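PDB 3BN1: GDP-perosamine synthase from Caulobacter crescentus, which catalyses the PLP-dependent transfer of an amino group from L-glutamate to GDP-4-keto-6-deoxy-D-mannose, giving GDP-perosamine for the O-antigen of the bacterial lipopolysaccharide. Local coordinates for residues N113-A116 with A117-E120; P132-Y136 with G137-D141; T300-D303 with Q304-D308; P327-A330 with H331-T334; D336-I339 with A340-C343. All coordinates share one frame; numbering follows the deposited sequence.

Interaction 1 (N113-A116 with A117-E120)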
loop_
_atom_site.group_PDB
_atom_site.type_symbol
_atom_site.label_atom_id
_atom_site.label_comp_id
_atom_site.label_asym_id
_atom_site.label_seq_id
_atom_site.Cartn_x
_atom_site.Cartn_y
_atom_site.Cartn_z
ATOM N N ASN A 113 -23.898 -2.929 -15.128
ATOM C CA ASN A 113 -23.615 -3.758 -13.946
ATOM C C ASN A 113 -23.849 -5.238 -14.090
ATOM O O ASN A 113 -24.545 -5.695 -15.013
ATOM C CB ASN A 113 -24.292 -3.220 -12.667
ATOM C CG ASN A 113 -23.610 -1.958 -12.177
ATOM O OD1 ASN A 113 -22.402 -1.774 -12.382
ATOM N ND2 ASN A 113 -24.374 -1.046 -11.624
ATOM N N LEU A 114 -23.177 -5.974 -13.218
ATOM C CA LEU A 114 -23.303 -7.420 -13.149
ATOM C C LEU A 114 -24.720 -7.889 -13.478
ATOM O O LEU A 114 -25.682 -7.474 -12.842
ATOM C CB LEU A 114 -22.950 -7.853 -11.725
ATOM C CG LEU A 114 -22.657 -9.337 -11.652
ATOM C CD1 LEU A 114 -21.863 -9.496 -10.339
ATOM C CD2 LEU A 114 -23.951 -10.158 -11.651
ATOM N N ASP A 115 -24.860 -8.808 -14.436
ATOM C CA ASP A 115 -26.197 -9.270 -14.771
ATOM C C ASP A 115 -26.579 -10.471 -13.877
ATOM O O ASP A 115 -26.054 -11.585 -14.011
ATOM C CB ASP A 115 -26.152 -9.600 -16.237
ATOM C CG ASP A 115 -27.515 -10.070 -16.744
ATOM O OD1 ASP A 115 -28.426 -10.303 -15.917
ATOM O OD2 ASP A 115 -27.648 -10.245 -17.968
ATOM N N ALA A 116 -27.403 -10.203 -12.870
ATOM C CA ALA A 116 -27.785 -11.243 -11.882
ATOM C C ALA A 116 -28.364 -12.525 -12.456
ATOM O O ALA A 116 -28.147 -13.632 -11.937
ATOM C CB ALA A 116 -28.672 -10.690 -10.789
ATOM N N ALA A 117 -28.974 -12.349 -13.618
ATOM C CA ALA A 117 -29.545 -13.459 -14.355
ATOM C C ALA A 117 -28.507 -14.379 -14.963
ATOM O O ALA A 117 -28.905 -15.454 -15.399
ATOM C CB ALA A 117 -30.520 -12.997 -15.410
ATOM N N LYS A 118 -27.231 -13.980 -15.017
ATOM C CA LYS A 118 -26.196 -14.841 -15.621
ATOM C C LYS A 118 -25.338 -15.485 -14.530
ATOM O O LYS A 118 -24.441 -16.300 -14.761
ATOM C CB LYS A 118 -25.329 -14.038 -16.608
ATOM C CG LYS A 118 -26.179 -13.453 -17.722
ATOM C CD LYS A 118 -25.405 -13.185 -19.030
ATOM C CE LYS A 118 -26.021 -14.011 -20.193
ATOM N NZ LYS A 118 -26.560 -13.231 -21.366
ATOM N N LEU A 119 -25.643 -15.128 -13.301
ATOM C CA LEU A 119 -24.851 -15.661 -12.208
ATOM C C LEU A 119 -24.938 -17.157 -11.946
ATOM O O LEU A 119 -23.917 -17.863 -11.807
ATOM C CB LEU A 119 -25.319 -14.946 -10.953
ATOM C CG LEU A 119 -24.464 -14.403 -9.823
ATOM C CD1 LEU A 119 -23.107 -13.884 -10.370
ATOM C CD2 LEU A 119 -25.362 -13.337 -9.117
ATOM N N GLU A 120 -26.164 -17.651 -11.781
ATOM C CA GLU A 120 -26.312 -19.026 -11.316
ATOM C C GLU A 120 -25.605 -20.103 -12.047
ATOM O O GLU A 120 -25.077 -21.021 -11.445
ATOM C CB GLU A 120 -27.746 -19.424 -11.022
ATOM C CG GLU A 120 -27.784 -20.197 -9.744
ATOM C CD GLU A 120 -29.169 -20.323 -9.245
ATOM O OE1 GLU A 120 -30.002 -19.560 -9.782
ATOM O OE2 GLU A 120 -29.394 -21.154 -8.340
HETATM O O HOH W 1 -28.578 -16.163 -12.178
#

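Interaction 2 (P132-Y136 with G137-D141)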
loop_
_atom_site.group_PDB
_atom_site.type_symbol
_atom_site.label_atom_id
_atom_site.label_comp_id
_atom_site.label_asym_id
_atom_site.label_seq_id
_atom_site.Cartn_x
_atom_site.Cartn_y
_atom_site.Cartn_z
ATOM N N PRO A 132 -19.954 -8.129 -6.901
ATOM C CA PRO A 132 -20.653 -7.134 -7.701
ATOM C C PRO A 132 -19.801 -5.824 -7.666
ATOM O O PRO A 132 -19.181 -5.463 -6.651
ATOM C CB PRO A 132 -22.007 -6.980 -6.966
ATOM C CG PRO A 132 -21.653 -7.345 -5.558
ATOM C CD PRO A 132 -20.770 -8.550 -5.734
ATOM N N VAL A 133 -19.730 -5.123 -8.797
ATOM C CA VAL A 133 -19.029 -3.862 -8.840
ATOM C C VAL A 133 -20.064 -2.789 -9.196
ATOM O O VAL A 133 -20.736 -2.896 -10.223
ATOM C CB VAL A 133 -17.909 -3.847 -9.875
ATOM C CG1 VAL A 133 -17.261 -2.464 -9.951
ATOM C CG2 VAL A 133 -16.925 -4.999 -9.629
ATOM N N HIS A 134 -20.113 -1.726 -8.384
ATOM C CA HIS A 134 -21.071 -0.628 -8.620
ATOM C C HIS A 134 -20.419 0.423 -9.561
ATOM O O HIS A 134 -19.897 1.435 -9.140
ATOM C CB HIS A 134 -21.559 -0.033 -7.265
ATOM C CG HIS A 134 -21.938 -1.055 -6.232
ATOM N ND1 HIS A 134 -22.718 -2.156 -6.521
ATOM C CD2 HIS A 134 -21.774 -1.070 -4.882
ATOM C CE1 HIS A 134 -22.933 -2.854 -5.418
ATOM N NE2 HIS A 134 -22.395 -2.203 -4.399
ATOM N N LEU A 135 -20.467 0.162 -10.867
ATOM C CA LEU A 135 -19.799 1.019 -11.828
ATOM C C LEU A 135 -20.402 2.409 -11.983
ATOM O O LEU A 135 -21.626 2.540 -12.068
ATOM C CB LEU A 135 -19.860 0.312 -13.163
ATOM C CG LEU A 135 -18.874 -0.816 -13.420
ATOM C CD1 LEU A 135 -18.990 -1.207 -14.932
ATOM C CD2 LEU A 135 -17.457 -0.364 -13.027
ATOM N N TYR A 136 -19.541 3.422 -12.100
ATOM C CA TYR A 136 -19.990 4.796 -12.339
ATOM C C TYR A 136 -20.802 5.457 -11.215
ATOM O O TYR A 136 -21.179 6.642 -11.276
ATOM C CB TYR A 136 -20.631 4.868 -13.727
ATOM C CG TYR A 136 -19.626 4.301 -14.705
ATOM C CD1 TYR A 136 -18.266 4.567 -14.499
ATOM C CD2 TYR A 136 -19.985 3.361 -15.636
ATOM C CE1 TYR A 136 -17.295 3.992 -15.241
ATOM C CE2 TYR A 136 -19.015 2.805 -16.462
ATOM C CZ TYR A 136 -17.685 3.134 -16.253
ATOM O OH TYR A 136 -16.692 2.604 -17.031
ATOM N N GLY A 137 -20.991 4.707 -10.139
ATOM C CA GLY A 137 -21.726 5.288 -9.014
ATOM C C GLY A 137 -23.109 4.703 -8.853
ATOM O O GLY A 137 -23.926 5.200 -8.062
ATOM N N GLN A 138 -23.386 3.649 -9.610
ATOM C CA GLN A 138 -24.699 3.028 -9.556
ATOM C C GLN A 138 -24.567 1.639 -8.937
ATOM O O GLN A 138 -23.842 0.795 -9.505
ATOM C CB GLN A 138 -25.238 2.848 -10.994
ATOM C CG GLN A 138 -26.615 2.231 -11.071
ATOM C CD GLN A 138 -27.438 2.634 -12.289
ATOM O OE1 GLN A 138 -28.647 2.920 -12.128
ATOM N NE2 GLN A 138 -26.808 2.759 -13.472
ATOM N N ILE A 139 -25.343 1.377 -7.875
ATOM C CA ILE A 139 -25.367 0.016 -7.222
ATOM C C ILE A 139 -25.979 -1.081 -8.109
ATOM O O ILE A 139 -27.005 -0.860 -8.762
ATOM C CB ILE A 139 -26.033 0.103 -5.819
ATOM C CG1 ILE A 139 -25.180 1.017 -4.894
ATOM C CG2 ILE A 139 -26.236 -1.285 -5.211
ATOM C CD1 ILE A 139 -25.763 1.421 -3.552
ATOM N N CYS A 140 -25.356 -2.265 -8.172
ATOM C CA CYS A 140 -25.923 -3.355 -8.958
ATOM C C CYS A 140 -27.256 -3.767 -8.343
ATOM O O CYS A 140 -27.608 -3.326 -7.241
ATOM C CB CYS A 140 -25.042 -4.591 -8.806
ATOM S SG CYS A 140 -23.340 -4.323 -9.409
ATOM N N ASP A 141 -27.996 -4.603 -9.073
ATOM C CA ASP A 141 -29.277 -5.087 -8.571
ATOM C C ASP A 141 -29.060 -6.134 -7.489
ATOM O O ASP A 141 -29.086 -7.351 -7.733
ATOM C CB ASP A 141 -30.135 -5.641 -9.708
ATOM C CG ASP A 141 -31.636 -5.673 -9.337
ATOM O OD1 ASP A 141 -32.053 -5.201 -8.255
ATOM O OD2 ASP A 141 -32.438 -6.132 -10.162
HETATM O O HOH W 2 -23.811 2.418 -13.768
#

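Interaction 3 (T300-D303 with Q304-D308)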
loop_
_atom_site.group_PDB
_atom_site.type_symbol
_atom_site.label_atom_id
_atom_site.label_comp_id
_atom_site.label_asym_id
_atom_site.label_seq_id
_atom_site.Cartn_x
_atom_site.Cartn_y
_atom_site.Cartn_z
ATOM N N THR A 300 -17.859 7.722 -37.073
ATOM C CA THR A 300 -16.707 7.832 -36.187
ATOM C C THR A 300 -16.579 6.694 -35.167
ATOM O O THR A 300 -17.531 5.975 -34.897
ATOM C CB THR A 300 -16.714 9.194 -35.469
ATOM O OG1 THR A 300 -15.391 9.477 -34.995
ATOM C CG2 THR A 300 -17.789 9.307 -34.308
ATOM N N THR A 301 -15.373 6.467 -34.659
ATOM C CA THR A 301 -15.182 5.440 -33.623
ATOM C C THR A 301 -15.081 6.041 -32.195
ATOM O O THR A 301 -14.727 7.198 -32.012
ATOM C CB THR A 301 -13.868 4.672 -33.854
ATOM O OG1 THR A 301 -12.759 5.499 -33.440
ATOM C CG2 THR A 301 -13.772 4.132 -35.302
ATOM N N ARG A 302 -15.345 5.266 -31.156
ATOM C CA ARG A 302 -15.231 5.823 -29.791
ATOM C C ARG A 302 -13.801 6.348 -29.505
ATOM O O ARG A 302 -13.597 7.426 -28.882
ATOM C CB ARG A 302 -15.746 4.748 -28.794
ATOM C CG ARG A 302 -16.008 5.140 -27.355
ATOM C CD ARG A 302 -14.767 5.340 -26.456
ATOM N NE ARG A 302 -13.730 4.323 -26.649
ATOM C CZ ARG A 302 -13.813 3.065 -26.233
ATOM N NH1 ARG A 302 -12.792 2.247 -26.456
ATOM N NH2 ARG A 302 -14.859 2.652 -25.509
ATOM N N ASP A 303 -12.765 5.619 -29.932
ATOM C CA ASP A 303 -11.440 6.131 -29.652
ATOM C C ASP A 303 -11.137 7.426 -30.366
ATOM O O ASP A 303 -10.446 8.307 -29.827
ATOM C CB ASP A 303 -10.333 5.080 -29.891
ATOM C CG ASP A 303 -10.484 3.893 -28.954
ATOM O OD1 ASP A 303 -11.255 3.980 -27.981
ATOM O OD2 ASP A 303 -9.863 2.845 -29.194
ATOM N N GLN A 304 -11.720 7.562 -31.560
ATOM C CA GLN A 304 -11.507 8.790 -32.340
ATOM C C GLN A 304 -12.199 10.009 -31.663
ATOM O O GLN A 304 -11.649 11.073 -31.616
ATOM C CB GLN A 304 -12.017 8.622 -33.768
ATOM C CG GLN A 304 -11.553 9.744 -34.698
ATOM C CD GLN A 304 -10.007 9.890 -34.709
ATOM O OE1 GLN A 304 -9.319 8.933 -34.988
ATOM N NE2 GLN A 304 -9.482 11.080 -34.381
ATOM N N VAL A 305 -13.420 9.845 -31.152
ATOM C CA VAL A 305 -14.140 10.887 -30.433
ATOM C C VAL A 305 -13.315 11.344 -29.244
ATOM O O VAL A 305 -13.185 12.537 -29.030
ATOM C CB VAL A 305 -15.473 10.288 -29.851
ATOM C CG1 VAL A 305 -16.075 11.210 -28.765
ATOM C CG2 VAL A 305 -16.459 9.992 -31.008
ATOM N N ILE A 306 -12.687 10.409 -28.522
ATOM C CA ILE A 306 -11.872 10.792 -27.357
ATOM C C ILE A 306 -10.723 11.646 -27.874
ATOM O O ILE A 306 -10.408 12.713 -27.335
ATOM C CB ILE A 306 -11.290 9.559 -26.582
ATOM C CG1 ILE A 306 -12.362 8.884 -25.703
ATOM C CG2 ILE A 306 -10.220 10.016 -25.627
ATOM C CD1 ILE A 306 -12.101 7.381 -25.404
ATOM N N LYS A 307 -10.130 11.227 -28.985
ATOM C CA LYS A 307 -9.053 12.078 -29.493
ATOM C C LYS A 307 -9.594 13.401 -29.950
ATOM O O LYS A 307 -8.922 14.409 -29.810
ATOM C CB LYS A 307 -8.374 11.453 -30.710
ATOM C CG LYS A 307 -7.822 10.117 -30.298
ATOM C CD LYS A 307 -7.170 9.410 -31.420
ATOM C CE LYS A 307 -6.629 8.037 -31.016
ATOM N NZ LYS A 307 -6.573 7.175 -32.251
ATOM N N ASP A 308 -10.765 13.428 -30.569
ATOM C CA ASP A 308 -11.204 14.735 -31.028
ATOM C C ASP A 308 -11.587 15.655 -29.888
ATOM O O ASP A 308 -11.390 16.876 -29.937
ATOM C CB ASP A 308 -12.349 14.561 -31.999
ATOM C CG ASP A 308 -11.936 13.778 -33.237
ATOM O OD1 ASP A 308 -10.721 13.665 -33.576
ATOM O OD2 ASP A 308 -12.859 13.274 -33.912
HETATM O O HOH W 3 -15.095 11.745 -33.836
#

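Interaction 4 (P327-A330 with H331-T334)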
loop_
_atom_site.group_PDB
_atom_site.type_symbol
_atom_site.label_atom_id
_atom_site.label_comp_id
_atom_site.label_asym_id
_atom_site.label_seq_id
_atom_site.Cartn_x
_atom_site.Cartn_y
_atom_site.Cartn_z
ATOM N N PRO A 327 -4.431 -9.035 -22.060
ATOM C CA PRO A 327 -3.552 -10.178 -21.836
ATOM C C PRO A 327 -3.689 -10.947 -20.533
ATOM O O PRO A 327 -3.716 -12.176 -20.508
ATOM C CB PRO A 327 -2.162 -9.564 -21.954
ATOM C CG PRO A 327 -2.362 -8.444 -22.959
ATOM C CD PRO A 327 -3.736 -7.924 -22.734
ATOM N N PRO A 328 -3.766 -10.245 -19.417
ATOM C CA PRO A 328 -3.804 -11.023 -18.194
ATOM C C PRO A 328 -5.002 -11.962 -18.048
ATOM O O PRO A 328 -4.878 -12.978 -17.380
ATOM C CB PRO A 328 -3.680 -9.989 -17.073
ATOM C CG PRO A 328 -3.460 -8.770 -17.686
ATOM C CD PRO A 328 -3.654 -8.798 -19.159
ATOM N N TYR A 329 -6.154 -11.655 -18.640
ATOM C CA TYR A 329 -7.346 -12.467 -18.403
ATOM C C TYR A 329 -7.988 -13.022 -19.654
ATOM O O TYR A 329 -9.115 -13.519 -19.644
ATOM C CB TYR A 329 -8.377 -11.619 -17.635
ATOM C CG TYR A 329 -7.819 -11.347 -16.242
ATOM C CD1 TYR A 329 -7.530 -12.408 -15.365
ATOM C CD2 TYR A 329 -7.495 -10.047 -15.838
ATOM C CE1 TYR A 329 -6.876 -12.146 -14.132
ATOM C CE2 TYR A 329 -6.869 -9.792 -14.620
ATOM C CZ TYR A 329 -6.553 -10.851 -13.775
ATOM O OH TYR A 329 -5.953 -10.662 -12.560
ATOM N N ALA A 330 -7.237 -12.952 -20.737
ATOM C CA ALA A 330 -7.745 -13.401 -22.015
ATOM C C ALA A 330 -8.079 -14.888 -21.926
ATOM O O ALA A 330 -8.954 -15.402 -22.621
ATOM C CB ALA A 330 -6.689 -13.155 -23.062
ATOM N N HIS A 331 -7.391 -15.562 -21.010
ATOM C CA HIS A 331 -7.608 -16.980 -20.787
ATOM C C HIS A 331 -8.954 -17.287 -20.082
ATOM O O HIS A 331 -9.391 -18.442 -19.980
ATOM C CB HIS A 331 -6.393 -17.529 -19.991
ATOM C CG HIS A 331 -6.295 -17.045 -18.583
ATOM N ND1 HIS A 331 -5.762 -15.822 -18.251
ATOM C CD2 HIS A 331 -6.627 -17.642 -17.410
ATOM C CE1 HIS A 331 -5.752 -15.688 -16.935
ATOM N NE2 HIS A 331 -6.295 -16.769 -16.404
ATOM N N LEU A 332 -9.656 -16.254 -19.627
ATOM C CA LEU A 332 -10.890 -16.508 -18.932
ATOM C C LEU A 332 -12.015 -16.098 -19.857
ATOM O O LEU A 332 -13.166 -16.006 -19.401
ATOM C CB LEU A 332 -10.953 -15.632 -17.689
ATOM C CG LEU A 332 -9.823 -15.807 -16.689
ATOM C CD1 LEU A 332 -10.174 -14.808 -15.592
ATOM C CD2 LEU A 332 -9.853 -17.246 -16.205
ATOM N N ALA A 333 -11.687 -15.819 -21.119
ATOM C CA ALA A 333 -12.736 -15.454 -22.030
ATOM C C ALA A 333 -13.772 -16.566 -22.156
ATOM O O ALA A 333 -13.440 -17.751 -22.001
ATOM C CB ALA A 333 -12.189 -15.130 -23.400
ATOM N N THR A 334 -15.031 -16.163 -22.363
ATOM C CA THR A 334 -16.142 -17.052 -22.679
ATOM C C THR A 334 -16.980 -16.486 -23.809
ATOM O O THR A 334 -16.821 -15.321 -24.190
ATOM C CB THR A 334 -17.009 -17.508 -21.508
ATOM O OG1 THR A 334 -17.967 -16.488 -21.236
ATOM C CG2 THR A 334 -16.111 -17.700 -20.295
HETATM O O HOH W 4 -4.254 -14.748 -20.261
#

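Interaction 5 (D336-I339 with A340-C343)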
loop_
_atom_site.group_PDB
_atom_site.type_symbol
_atom_site.label_atom_id
_atom_site.label_comp_id
_atom_site.label_asym_id
_atom_site.label_seq_id
_atom_site.Cartn_x
_atom_site.Cartn_y
_atom_site.Cartn_z
ATOM N N ASP A 336 -20.011 -15.802 -23.588
ATOM C CA ASP A 336 -21.187 -15.165 -22.993
ATOM C C ASP A 336 -20.782 -13.942 -22.213
ATOM O O ASP A 336 -21.237 -13.694 -21.068
ATOM C CB ASP A 336 -21.904 -16.115 -22.040
ATOM C CG ASP A 336 -23.378 -15.713 -21.817
ATOM O OD1 ASP A 336 -23.878 -14.897 -22.605
ATOM O OD2 ASP A 336 -24.083 -16.156 -20.880
ATOM N N LEU A 337 -19.937 -13.177 -22.876
ATOM C CA LEU A 337 -19.462 -11.857 -22.379
ATOM C C LEU A 337 -19.704 -10.760 -23.436
ATOM O O LEU A 337 -19.060 -9.702 -23.482
ATOM C CB LEU A 337 -17.986 -11.881 -21.958
ATOM C CG LEU A 337 -17.741 -12.882 -20.817
ATOM C CD1 LEU A 337 -16.253 -13.104 -20.714
ATOM C CD2 LEU A 337 -18.411 -12.485 -19.418
ATOM N N LYS A 338 -20.705 -11.022 -24.270
ATOM C CA LYS A 338 -20.991 -10.124 -25.371
ATOM C C LYS A 338 -21.428 -8.712 -24.980
ATOM O O LYS A 338 -21.107 -7.768 -25.687
ATOM C CB LYS A 338 -21.924 -10.824 -26.372
ATOM C CG LYS A 338 -21.249 -12.065 -27.024
ATOM C CD LYS A 338 -22.178 -13.026 -27.813
ATOM C CE LYS A 338 -21.998 -12.940 -29.341
ATOM N NZ LYS A 338 -20.712 -12.287 -29.752
ATOM N N ILE A 339 -22.173 -8.557 -23.884
ATOM C CA ILE A 339 -22.627 -7.217 -23.517
ATOM C C ILE A 339 -21.417 -6.419 -23.071
ATOM O O ILE A 339 -21.224 -5.294 -23.528
ATOM C CB ILE A 339 -23.730 -7.125 -22.437
ATOM C CG1 ILE A 339 -25.000 -7.908 -22.789
ATOM C CG2 ILE A 339 -24.145 -5.654 -22.294
ATOM C CD1 ILE A 339 -25.545 -7.565 -24.197
ATOM N N ALA A 340 -20.557 -7.026 -22.251
ATOM C CA ALA A 340 -19.355 -6.319 -21.782
ATOM C C ALA A 340 -18.492 -5.842 -22.992
ATOM O O ALA A 340 -17.954 -4.731 -23.014
ATOM C CB ALA A 340 -18.527 -7.287 -20.888
ATOM N N GLU A 341 -18.350 -6.693 -24.002
ATOM C CA GLU A 341 -17.569 -6.324 -25.195
ATOM C C GLU A 341 -18.160 -5.134 -25.924
ATOM O O GLU A 341 -17.420 -4.202 -26.303
ATOM C CB GLU A 341 -17.502 -7.495 -26.172
ATOM C CG GLU A 341 -16.583 -8.632 -25.685
ATOM C CD GLU A 341 -16.866 -9.933 -26.401
ATOM O OE1 GLU A 341 -17.548 -9.933 -27.456
ATOM O OE2 GLU A 341 -16.477 -10.969 -25.849
ATOM N N ALA A 342 -19.500 -5.150 -26.083
ATOM C CA ALA A 342 -20.245 -4.059 -26.761
ATOM C C ALA A 342 -20.075 -2.736 -25.990
ATOM O O ALA A 342 -19.785 -1.674 -26.555
ATOM C CB ALA A 342 -21.791 -4.418 -26.827
ATOM N N CYS A 343 -20.222 -2.817 -24.673
ATOM C CA CYS A 343 -20.082 -1.623 -23.849
ATOM C C CYS A 343 -18.688 -1.063 -23.919
ATOM O O CYS A 343 -18.513 0.143 -23.997
ATOM C CB CYS A 343 -20.453 -1.867 -22.409
ATOM S SG CYS A 343 -22.226 -2.205 -22.177
HETATM O O HOH W 5 -18.531 -13.256 -25.239
#

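Interaction 1 (N113-A116 with A117-E120)
Asp115 reaches forward over the first turn of the short helix 116-119 and meets both Ala117 and Lys118. Its CB lies near Lys118 CG, and with CG anti to the backbone N (chi1 -178°) the carboxylate is carried over the start of the helix. There the two oxygens part company. OD1 accepts from Ala117 N at 3.1 Å, a rather bent bond that arrives from above the carboxylate plane, and it also brushes Ala117 CB. OD2 rests against the aliphatic part of Lys118, 3.5 Å from CG, while Lys118 NZ stays 4.7 Å from OD2 and makes a weak, long ion pair with Asp336. The backbone closes the turn: Lys118 N bonds to Asp115 O at 2.9 Å, and Leu119 N to Ala116 O at 3.2 Å. A water extends the pattern, donating to Ala116 O and accepting from Glu120 N. On the buried side Leu114 CD2 meets Leu119 CD1 nearly at right angles, and both leucines pack on Ile130. Aspartate suits an N-cap because its short carboxylate can take an N-H that has no earlier carbonyl to bond, and its negative charge should interact favourably with the helix dipole.

Interaction 2 (P132-Y136 with G137-D141)
The bend that follows strand 127-130 of the large mixed sheet and leads into helix 142-151 folds back on itself here, so that His134 faces Ile139 and Cys140. The two arms run in nearly reversed directions, 150° apart. His134 sits at the centre of an inverse gamma turn, and its chi1 of -45° keeps CG beside its own backbone N and swings the imidazole across to the returning arm. Cys140 N donates a straight bond to His134 ND1 at 3.1 Å, although the donor stands well out of the ring plane. His134 NE2 bonds to Glu158 on strand 155-159, so both ring nitrogens have partners. Ile139 CG2 lies over one face of the imidazole, 3.9 Å from its centroid, in a CH-pi contact displaced toward the rim. Cys140 SG approaches the ring edge instead, and also meets Val133 O at 3.1 Å and Pro132 CB at 3.8 Å.

At the apex Gln138 N bonds to Leu135 O at 3.2 Å, and a water links that same oxygen to Gln138 NE2, whose amide is held further by His278 and Ala280. Gly137 suits the second corner because at its backbone angles (phi 108°, psi 9°) a CB would be jammed against Tyr136 O. Every touching residue is buried, and the imidazole is satisfied there at both nitrogens. A Leu135 to Gln138 bond closing four residues, with Tyr136 and Gly137 at its corners, is characteristic of a beta turn, here joining a strand to the next helix of the aminotransferase fold.

Interaction 3 (T300-D303 with Q304-D308)
Thr300 and Val305 meet at about a right angle, their CG2 methyls 3.6 Å apart, while the hydroxyl of Thr300 turns the other way and passes across Gln304 CB. With OG1 anti to the backbone N (chi1 -160°), Thr300 can give its methyl to the buried valine and its hydroxyl to a water, which in turn donates to Asp308 OD2. The other oxygen of that carboxylate, Asp308 OD1, accepts from Gln304 NE2 at 3.0 Å; the donor comes from above the carboxylate plane but lies in the plane of the amide. A bend at chi2 of 56° folds Gln304 along the helix to reach it.

Thr301 crosses Gln304 obliquely and is the N-cap of helix 302-311: its OG1 accepts from Gln304 N at 3.0 Å. Threonine suits the position, as its hydroxyl is close enough to the backbone to replace a missing carbonyl acceptor. The regular helical pattern starts with Val305 N to Thr301 O, a bond of 3.1 Å.

Arg302 and Ile306, one turn apart, lie side by side and point the same way, with Arg302 CD 3.5 Å from Ile306 CD1. Beyond this apolar stem the guanidinium turns edge-on to Asp303 in a side-on salt bridge, NE and NH1 both donating to Asp303 OD1 at 2.8 Å, with that oxygen in the guanidinium plane. NH2 goes to the carbonyls of Gly344 and Gly347, so the arginine ties this helix to the end of helix 338-346 and the strand after it, while Ile306 and Val305 pack on Leu348 of that strand.

Interaction 4 (P327-A330 with H331-T334)
Tyr329 and Leu332 lie side by side and point the same way, with Tyr329 CD1 3.6 Å from Leu332 CD1. His331 runs alongside the tyrosine too, its CE1 4.0 Å from Tyr329 CD1. Chi1 of 69° places His331 CG between its backbone N and carbonyl carbon, turning the imidazole back toward Tyr329, and Leu332 CG lies over one face of the ring. Its ND1 shares a water with Pro327 O, the water standing 2.7 Å from His331 ND1 and donating to the proline carbonyl.

These side chains are set by two overlapping turns, each closed by an i+3 to i bond: Leu332 N bonds to Tyr329 O at 2.8 Å, and Ala333 N bonds to Ala330 O at 3.1 Å. Two prolines suit the approach to such turns, since neither has an N-H that would need an acceptor, and the small Ala330 and Ala333 fit the exposed outer side.

Farther out, Tyr329 is buried and its hydroxyl is bound by Asn93 and Thr96 of helix 90-98, which fixes the far end of the ring. Pro327, Pro328 and Tyr329 also pack on Pro226, Phe225 and Val228 of the second subunit, so the turns belong to the dimer interface. They lie between strand 317-318 and helix 338-346 in the chain, with Leu332 resting on Pro102 and Leu104 of strand 101-105, an outermost strand of the large sheet within this chain.

Interaction 5 (D336-I339 with A340-C343)
The carboxylate of Glu341, the flat side-chain group of this contact, lies back along the first turn of helix 338-346, over the backbone of Leu337 and Lys338. Its CD stands 3.7 Å from Leu337 O, and OE1 is 4.0 Å from Lys338 CA. OE2 accepts a hydrogen bond from a water 3.1 Å away, and the same water accepts from Leu337 N, so it links the carboxylate to the residue just before the helix. The stronger partner of OE2 is His324. Chi1 of -72° sets Glu341 CG anti to the carbonyl carbon, and the extended chain beyond it runs toward the helix start. A negative charge there should interact favourably with the helix dipole. Lys338 NZ remains 4.6 Å from Glu341 OE1, too far for a salt bridge but probably favourable.

The backbone makes regular helical bonds: Glu341 N to Leu337 O at 3.1 Å, Ala342 N to Lys338 O at 3.1 Å and Cys343 N to Ile339 O at 2.9 Å. One turn apart, Ile339 CG2 touches Cys343 SG at 3.9 Å, an apolar pairing that faces the loop holding Asn107 and Pro109.

Leu337 occupies the N-cap but offers no side-chain acceptor; instead Asp106, in the loop after strand 101-105, receives Ile339 N and Ala340 N on its two carboxylate oxygens. The small Ala340 packs against Asn107 in that loop, while Ala342 and Cys343 rest on Arg293 of strand 290-294, so the helix lies between the end of strand 101-105 and the four-stranded antiparallel sheet.

How the interactions relate
Along the chain the contacts come in numerical order. Interactions 1 and 2 flank strand 127-130 of the large mixed sheet, with centres about 12 Å apart, and touch directly: Asn113 bonds through its amide to Leu135 N and Gln138 O. Interactions 3 and 5 pack on the four-stranded antiparallel sheet, their centres about 20 Å apart, and Arg302 joins the first to the end of the second's helix. Interaction 4, beside strand 101-105, leads straight into interaction 5 and reaches the second subunit. A weak pair, Lys118 to Asp336, is the contact between interactions 1 and 5, whose centres are about 13 Å apart. Interaction 2 is nearest the chain's centre, with Tyr136 about 7 Å from bound 2-oxoglutarate.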